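Local coordinates for Mgp-operon protein 3 (PDB 6RJ1) that probably takes part in adhesion of the human pathogen Mycoplasma pneumoniae to host cells as the extracellular part of the P40/P90 membrane protein, at residues Gln457-Asp471 and Leu539-Val551. Residues are numbered along the deposited sequence; the frame is centred on the assembly and turned at random.
Sequences QLAYLNGQIVVMGSD and LIAGLDVVADHLV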
ATOM      1  N   GLN A 457      -8.416   6.702  -6.054  1.00 66.55           N
ATOM      2  CA  GLN A 457      -8.552   7.898  -5.209  1.00 66.67           C
ATOM      3  C   GLN A 457      -8.122   9.167  -5.928  1.00 70.86           C
ATOM      4  O   GLN A 457      -7.108   9.146  -6.623  1.00 70.72           O
ATOM      5  CB  GLN A 457      -7.707   7.740  -3.926  1.00 68.14           C
ATOM      6  CG  GLN A 457      -7.943   6.461  -3.137  1.00 71.53           C
ATOM      7  CD  GLN A 457      -7.077   6.417  -1.913  1.00 82.52           C
ATOM      8  OE1 GLN A 457      -7.352   7.099  -0.921  1.00 80.74           O
ATOM      9  NE2 GLN A 457      -6.017   5.611  -1.955  1.00 66.38           N
ATOM     10  N   LEU A 458      -8.845  10.283  -5.719  1.00 68.07           N
ATOM     11  CA  LEU A 458      -8.486  11.548  -6.360  1.00 67.88           C
ATOM     12  C   LEU A 458      -8.343  12.736  -5.392  1.00 72.56           C
ATOM     13  O   LEU A 458      -8.728  12.664  -4.223  1.00 72.56           O
ATOM     14  CB  LEU A 458      -9.414  11.922  -7.554  1.00 67.93           C
ATOM     15  CG  LEU A 458     -10.927  12.164  -7.349  1.00 72.40           C
ATOM     16  CD1 LEU A 458     -11.202  13.503  -6.756  1.00 72.62           C
ATOM     17  CD2 LEU A 458     -11.607  12.249  -8.671  1.00 75.09           C
ATOM     18  N   ALA A 459      -7.779  13.837  -5.924  1.00 69.59           N
ATOM     19  CA  ALA A 459      -7.547  15.117  -5.267  1.00 69.04           C
ATOM     20  C   ALA A 459      -7.460  16.199  -6.331  1.00 74.21           C
ATOM     21  O   ALA A 459      -6.895  15.967  -7.407  1.00 73.50           O
ATOM     22  CB  ALA A 459      -6.253  15.075  -4.469  1.00 69.52           C
ATOM     23  N   TYR A 460      -8.038  17.377  -6.037  1.00 72.19           N
ATOM     24  CA  TYR A 460      -8.012  18.526  -6.938  1.00 72.54           C
ATOM     25  C   TYR A 460      -7.185  19.634  -6.300  1.00 78.43           C
ATOM     26  O   TYR A 460      -7.415  19.989  -5.145  1.00 78.25           O
ATOM     27  CB  TYR A 460      -9.440  19.004  -7.278  1.00 73.82           C
ATOM     28  CG  TYR A 460      -9.482  20.235  -8.160  1.00 76.76           C
ATOM     29  CD1 TYR A 460      -9.350  21.509  -7.617  1.00 79.42           C
ATOM     30  CD2 TYR A 460      -9.655  20.127  -9.536  1.00 77.79           C
ATOM     31  CE1 TYR A 460      -9.377  22.647  -8.422  1.00 80.86           C
ATOM     32  CE2 TYR A 460      -9.687  21.259 -10.354  1.00 78.81           C
ATOM     33  CZ  TYR A 460      -9.554  22.518  -9.788  1.00 87.63           C
ATOM     34  OH  TYR A 460      -9.590  23.648 -10.569  1.00 90.99           O
ATOM     35  N   LEU A 461      -6.236  20.183  -7.061  1.00 77.37           N
ATOM     36  CA  LEU A 461      -5.372  21.271  -6.614  1.00 78.64           C
ATOM     37  C   LEU A 461      -5.078  22.258  -7.743  1.00 85.71           C
ATOM     38  O   LEU A 461      -4.223  21.993  -8.594  1.00 86.02           O
ATOM     39  CB  LEU A 461      -4.063  20.737  -5.986  1.00 78.85           C
ATOM     40  CG  LEU A 461      -3.169  21.775  -5.271  1.00 83.73           C
ATOM     41  CD1 LEU A 461      -3.755  22.183  -3.934  1.00 84.14           C
ATOM     42  CD2 LEU A 461      -1.751  21.254  -5.090  1.00 84.57           C
ATOM     43  N   ASN A 462      -5.795  23.397  -7.739  1.00 83.30           N
ATOM     44  CA  ASN A 462      -5.629  24.496  -8.686  1.00 83.99           C
ATOM     45  C   ASN A 462      -5.527  24.048 -10.160  1.00 88.66           C
ATOM     46  O   ASN A 462      -4.464  24.166 -10.782  1.00 88.91           O
ATOM     47  CB  ASN A 462      -4.425  25.371  -8.275  1.00 87.74           C
ATOM     48  CG  ASN A 462      -4.672  26.197  -7.033  1.00117.40           C
ATOM     49  OD1 ASN A 462      -4.626  25.705  -5.895  1.00105.65           O
ATOM     50  ND2 ASN A 462      -4.945  27.482  -7.230  1.00115.14           N
ATOM     51  N   GLY A 463      -6.632  23.517 -10.685  1.00 84.76           N
ATOM     52  CA  GLY A 463      -6.739  23.058 -12.071  1.00 84.04           C
ATOM     53  C   GLY A 463      -6.057  21.741 -12.381  1.00 85.85           C
ATOM     54  O   GLY A 463      -6.075  21.288 -13.530  1.00 85.48           O
ATOM     55  N   GLN A 464      -5.452  21.122 -11.362  1.00 80.70           N
ATOM     56  CA  GLN A 464      -4.755  19.845 -11.503  1.00 79.61           C
ATOM     57  C   GLN A 464      -5.472  18.778 -10.707  1.00 80.30           C
ATOM     58  O   GLN A 464      -5.862  19.012  -9.560  1.00 79.56           O
ATOM     59  CB  GLN A 464      -3.284  19.938 -11.052  1.00 80.80           C
ATOM     60  CG  GLN A 464      -2.481  20.992 -11.790  1.00 95.46           C
ATOM     61  CD  GLN A 464      -1.134  20.465 -12.161  1.00112.31           C
ATOM     62  OE1 GLN A 464      -0.981  19.762 -13.163  1.00106.60           O
ATOM     63  NE2 GLN A 464      -0.129  20.798 -11.361  1.00105.51           N
ATOM     64  N   ILE A 465      -5.644  17.607 -11.319  1.00 74.08           N
ATOM     65  CA  ILE A 465      -6.280  16.467 -10.677  1.00 72.38           C
ATOM     66  C   ILE A 465      -5.242  15.379 -10.523  1.00 72.14           C
ATOM     67  O   ILE A 465      -4.553  15.037 -11.486  1.00 71.26           O
ATOM     68  CB  ILE A 465      -7.554  15.990 -11.430  1.00 75.62           C
ATOM     69  CG1 ILE A 465      -8.610  17.118 -11.532  1.00 76.34           C
ATOM     70  CG2 ILE A 465      -8.154  14.756 -10.764  1.00 75.89           C
ATOM     71  CD1 ILE A 465      -8.729  17.737 -12.860  1.00 83.47           C
ATOM     72  N   VAL A 466      -5.110  14.868  -9.300  1.00 66.70           N
ATOM     73  CA  VAL A 466      -4.188  13.792  -8.964  1.00 65.69           C
ATOM     74  C   VAL A 466      -5.011  12.547  -8.672  1.00 67.98           C
ATOM     75  O   VAL A 466      -5.967  12.617  -7.908  1.00 67.34           O
ATOM     76  CB  VAL A 466      -3.218  14.155  -7.801  1.00 69.85           C
ATOM     77  CG1 VAL A 466      -2.150  13.075  -7.609  1.00 69.43           C
ATOM     78  CG2 VAL A 466      -2.560  15.517  -8.031  1.00 69.93           C
ATOM     79  N   VAL A 467      -4.671  11.423  -9.315  1.00 64.21           N
ATOM     80  CA  VAL A 467      -5.355  10.135  -9.133  1.00 63.23           C
ATOM     81  C   VAL A 467      -4.325   9.108  -8.704  1.00 64.50           C
ATOM     82  O   VAL A 467      -3.260   9.040  -9.305  1.00 64.34           O
ATOM     83  CB  VAL A 467      -6.157   9.684 -10.393  1.00 67.13           C
ATOM     84  CG1 VAL A 467      -6.801   8.310 -10.193  1.00 66.55           C
ATOM     85  CG2 VAL A 467      -7.212  10.721 -10.780  1.00 66.73           C
ATOM     86  N   MET A 468      -4.618   8.354  -7.637  1.00 60.09           N
ATOM     87  CA  MET A 468      -3.738   7.309  -7.099  1.00 59.57           C
ATOM     88  C   MET A 468      -4.516   6.007  -6.866  1.00 65.84           C
ATOM     89  O   MET A 468      -5.757   6.011  -6.877  1.00 66.87           O
ATOM     90  CB  MET A 468      -3.018   7.781  -5.826  1.00 61.10           C
ATOM     91  CG  MET A 468      -1.935   8.798  -6.093  1.00 63.88           C
ATOM     92  SD  MET A 468      -1.051   9.293  -4.594  1.00 67.37           S
ATOM     93  CE  MET A 468       0.097  10.491  -5.266  1.00 63.74           C
ATOM     94  N   GLY A 469      -3.777   4.910  -6.691  1.00 61.76           N
ATOM     95  CA  GLY A 469      -4.316   3.565  -6.519  1.00 61.06           C
ATOM     96  C   GLY A 469      -4.938   3.302  -5.174  1.00 66.81           C
ATOM     97  O   GLY A 469      -4.987   4.196  -4.323  1.00 66.70           O
ATOM     98  N   SER A 470      -5.415   2.058  -4.974  1.00 65.03           N
ATOM     99  CA  SER A 470      -6.061   1.635  -3.730  1.00 65.16           C
ATOM    100  C   SER A 470      -5.065   1.236  -2.646  1.00 69.26           C
ATOM    101  O   SER A 470      -3.867   1.115  -2.913  1.00 69.12           O
ATOM    102  CB  SER A 470      -7.079   0.522  -3.992  1.00 68.94           C
ATOM    103  OG  SER A 470      -6.484  -0.726  -4.308  1.00 76.96           O
ATOM    104  N   ASP A 471      -5.565   1.070  -1.421  1.00 66.85           N
ATOM    105  CA  ASP A 471      -4.780   0.652  -0.261  1.00 68.28           C
ATOM    106  C   ASP A 471      -4.688  -0.867  -0.121  1.00 72.32           C
ATOM    107  O   ASP A 471      -3.943  -1.352   0.737  1.00 72.73           O
ATOM    108  CB  ASP A 471      -5.326   1.274   1.056  1.00 70.95           C
ATOM    109  CG  ASP A 471      -6.840   1.350   1.222  1.00 85.51           C
ATOM    110  OD1 ASP A 471      -7.527   0.339   0.932  1.00 86.72           O
ATOM    111  OD2 ASP A 471      -7.334   2.415   1.668  1.00 91.82           O
ATOM    112  N   LEU A 539       1.133   0.840  -1.751  1.00 57.04           N
ATOM    113  CA  LEU A 539      -0.223   0.526  -1.244  1.00 56.86           C
ATOM    114  C   LEU A 539      -0.713   1.824  -0.576  1.00 60.58           C
ATOM    115  O   LEU A 539      -0.447   2.081   0.598  1.00 60.68           O
ATOM    116  CB  LEU A 539      -0.202  -0.671  -0.286  1.00 56.73           C
ATOM    117  CG  LEU A 539       0.220  -1.993  -0.927  1.00 60.90           C
ATOM    118  CD1 LEU A 539       1.366  -2.619  -0.181  1.00 60.94           C
ATOM    119  CD2 LEU A 539      -0.958  -2.945  -1.065  1.00 62.77           C
ATOM    120  N   ILE A 540      -1.314   2.692  -1.402  1.00 57.54           N
ATOM    121  CA  ILE A 540      -1.734   4.067  -1.111  1.00 57.60           C
ATOM    122  C   ILE A 540      -2.809   4.156  -0.035  1.00 63.40           C
ATOM    123  O   ILE A 540      -3.947   3.765  -0.278  1.00 65.03           O
ATOM    124  CB  ILE A 540      -2.154   4.800  -2.437  1.00 60.16           C
ATOM    125  CG1 ILE A 540      -1.087   4.641  -3.559  1.00 60.27           C
ATOM    126  CG2 ILE A 540      -2.545   6.274  -2.216  1.00 60.20           C
ATOM    127  CD1 ILE A 540       0.237   5.425  -3.411  1.00 71.35           C
ATOM    128  N   ALA A 541      -2.462   4.749   1.123  1.00 58.81           N
ATOM    129  CA  ALA A 541      -3.398   4.978   2.229  1.00 58.41           C
ATOM    130  C   ALA A 541      -4.355   6.142   1.908  1.00 63.91           C
ATOM    131  O   ALA A 541      -5.449   6.218   2.471  1.00 65.01           O
ATOM    132  CB  ALA A 541      -2.637   5.269   3.507  1.00 58.99           C
ATOM    133  N   GLY A 542      -3.933   7.022   1.005  1.00 59.50           N
ATOM    134  CA  GLY A 542      -4.727   8.154   0.566  1.00 59.14           C
ATOM    135  C   GLY A 542      -3.944   9.403   0.242  1.00 64.03           C
ATOM    136  O   GLY A 542      -2.721   9.449   0.392  1.00 62.96           O
ATOM    137  N   LEU A 543      -4.681  10.426  -0.210  1.00 62.20           N
ATOM    138  CA  LEU A 543      -4.184  11.753  -0.561  1.00 62.73           C
ATOM    139  C   LEU A 543      -5.197  12.847  -0.243  1.00 68.97           C
ATOM    140  O   LEU A 543      -6.409  12.618  -0.311  1.00 69.40           O
ATOM    141  CB  LEU A 543      -3.650  11.895  -2.021  1.00 62.59           C
ATOM    142  CG  LEU A 543      -4.280  11.189  -3.278  1.00 66.63           C
ATOM    143  CD1 LEU A 543      -5.789  10.980  -3.209  1.00 66.50           C
ATOM    144  CD2 LEU A 543      -3.964  11.967  -4.534  1.00 68.09           C
ATOM    145  N   ASP A 544      -4.696  14.034   0.108  1.00 66.61           N
ATOM    146  CA  ASP A 544      -5.533  15.187   0.415  1.00 67.46           C
ATOM    147  C   ASP A 544      -4.801  16.492   0.110  1.00 72.24           C
ATOM    148  O   ASP A 544      -3.577  16.498  -0.002  1.00 70.70           O
ATOM    149  CB  ASP A 544      -6.021  15.151   1.882  1.00 69.71           C
ATOM    150  CG  ASP A 544      -7.284  15.956   2.164  1.00 86.65           C
ATOM    151  OD1 ASP A 544      -7.935  16.422   1.190  1.00 88.66           O
ATOM    152  OD2 ASP A 544      -7.629  16.120   3.357  1.00 95.71           O
ATOM    153  N   VAL A 545      -5.560  17.591  -0.054  1.00 70.46           N
ATOM    154  CA  VAL A 545      -4.991  18.914  -0.302  1.00 70.93           C
ATOM    155  C   VAL A 545      -5.141  19.797   0.947  1.00 75.33           C
ATOM    156  O   VAL A 545      -6.152  19.722   1.652  1.00 74.68           O
ATOM    157  CB  VAL A 545      -5.478  19.602  -1.609  1.00 75.24           C
ATOM    158  CG1 VAL A 545      -5.155  18.757  -2.839  1.00 74.82           C
ATOM    159  CG2 VAL A 545      -6.966  19.941  -1.559  1.00 75.47           C
ATOM    160  N   VAL A 546      -4.109  20.589   1.238  1.00 72.77           N
ATOM    161  CA  VAL A 546      -4.053  21.486   2.395  1.00 73.17           C
ATOM    162  C   VAL A 546      -2.989  22.562   2.128  1.00 78.98           C
ATOM    163  O   VAL A 546      -1.901  22.234   1.649  1.00 79.19           O
ATOM    164  CB  VAL A 546      -3.855  20.713   3.748  1.00 76.73           C
ATOM    165  CG1 VAL A 546      -2.583  19.858   3.757  1.00 76.14           C
ATOM    166  CG2 VAL A 546      -3.908  21.641   4.959  1.00 76.28           C
ATOM    167  N   ALA A 547      -3.323  23.843   2.397  1.00 76.65           N
ATOM    168  CA  ALA A 547      -2.445  25.005   2.201  1.00 76.59           C
ATOM    169  C   ALA A 547      -1.766  25.009   0.814  1.00 80.46           C
ATOM    170  O   ALA A 547      -0.539  25.137   0.727  1.00 79.33           O
ATOM    171  CB  ALA A 547      -1.410  25.091   3.326  1.00 77.22           C
ATOM    172  N   ASP A 548      -2.587  24.823  -0.261  1.00 77.80           N
ATOM    173  CA  ASP A 548      -2.200  24.773  -1.686  1.00 78.28           C
ATOM    174  C   ASP A 548      -1.153  23.677  -2.003  1.00 81.42           C
ATOM    175  O   ASP A 548      -0.424  23.770  -2.998  1.00 81.55           O
ATOM    176  CB  ASP A 548      -1.745  26.157  -2.203  1.00 80.99           C
ATOM    177  CG  ASP A 548      -2.801  27.244  -2.132  1.00100.78           C
ATOM    178  OD1 ASP A 548      -3.957  26.979  -2.543  1.00104.00           O
ATOM    179  OD2 ASP A 548      -2.471  28.367  -1.685  1.00108.08           O
ATOM    180  N   HIS A 549      -1.126  22.618  -1.186  1.00 76.74           N
ATOM    181  CA  HIS A 549      -0.194  21.505  -1.321  1.00 76.04           C
ATOM    182  C   HIS A 549      -0.899  20.170  -1.198  1.00 77.80           C
ATOM    183  O   HIS A 549      -1.907  20.064  -0.494  1.00 76.59           O
ATOM    184  CB  HIS A 549       0.884  21.595  -0.232  1.00 77.07           C
ATOM    185  CG  HIS A 549       1.945  22.616  -0.494  1.00 81.01           C
ATOM    186  ND1 HIS A 549       1.685  23.973  -0.390  1.00 82.96           N
ATOM    187  CD2 HIS A 549       3.245  22.442  -0.820  1.00 83.16           C
ATOM    188  CE1 HIS A 549       2.821  24.579  -0.686  1.00 82.64           C
ATOM    189  NE2 HIS A 549       3.792  23.699  -0.943  1.00 83.08           N
ATOM    190  N   LEU A 550      -0.339  19.140  -1.856  1.00 73.36           N
ATOM    191  CA  LEU A 550      -0.847  17.778  -1.800  1.00 72.56           C
ATOM    192  C   LEU A 550      -0.096  16.991  -0.719  1.00 74.72           C
ATOM    193  O   LEU A 550       1.128  17.020  -0.652  1.00 74.47           O
ATOM    194  CB  LEU A 550      -0.726  17.071  -3.164  1.00 72.54           C
ATOM    195  CG  LEU A 550      -1.197  15.603  -3.200  1.00 77.42           C
ATOM    196  CD1 LEU A 550      -2.692  15.506  -3.427  1.00 77.85           C
ATOM    197  CD2 LEU A 550      -0.428  14.793  -4.223  1.00 78.75           C
ATOM    198  N   VAL A 551      -0.844  16.281   0.108  1.00 68.95           N
ATOM    199  CA  VAL A 551      -0.308  15.434   1.152  1.00 67.41           C
ATOM    200  C   VAL A 551      -0.729  13.993   0.822  1.00 69.51           C
ATOM    201  O   VAL A 551      -1.857  13.762   0.390  1.00 69.53           O
ATOM    202  CB  VAL A 551      -0.782  15.931   2.540  1.00 70.74           C
ATOM    203  CG1 VAL A 551      -0.571  14.875   3.610  1.00 71.25           C
ATOM    204  CG2 VAL A 551      -0.065  17.220   2.925  1.00 70.16           C
TER
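Leu543 pushes its branched end into the face of the hairpin 457-468. Leu543 CD2 lies 3.7 Å from Val466 CG1 and also meets Ala459 CB and the sulfur of Met468; Leu543 CD1 rests 3.5 Å from Leu458 O. Leu550, on the neighbouring strand, extends this apolar layer: CD1 reaches Ala459 CB at 3.7 Å, and CD2 meets Val466 CG1 tip to tip. Toward the turns, Val545 CG1 packs on Leu461 CD1 at 3.9 Å. With CG anti to the backbone N (chi1 -170°), Leu461 sends both methyls against the backbone of Asp548. Leu704 of helix 701-712 touches Leu461 and Val466.

Polar contacts gather at the other end. Gln457 NE2 donates to Gly469 O of its own segment in a straight, in-plane bond of 2.9 Å and, weakly, to Ile540 O across the contact (3.2 Å), so one NH2 group bridges the two. Ile540 N makes another weak bond, to Ser470 O, and Asp471 OD2 is hydrogen-bonded to Thr780 OG1.

Hairpins of two different sheets, each closed by a type I' turn, thus pack face to face. Strands 457-461 and 539-546 run 13° from parallel, 6.6 Å apart, like neighbouring blades, consistent with this adhesin family's beta-propeller fold.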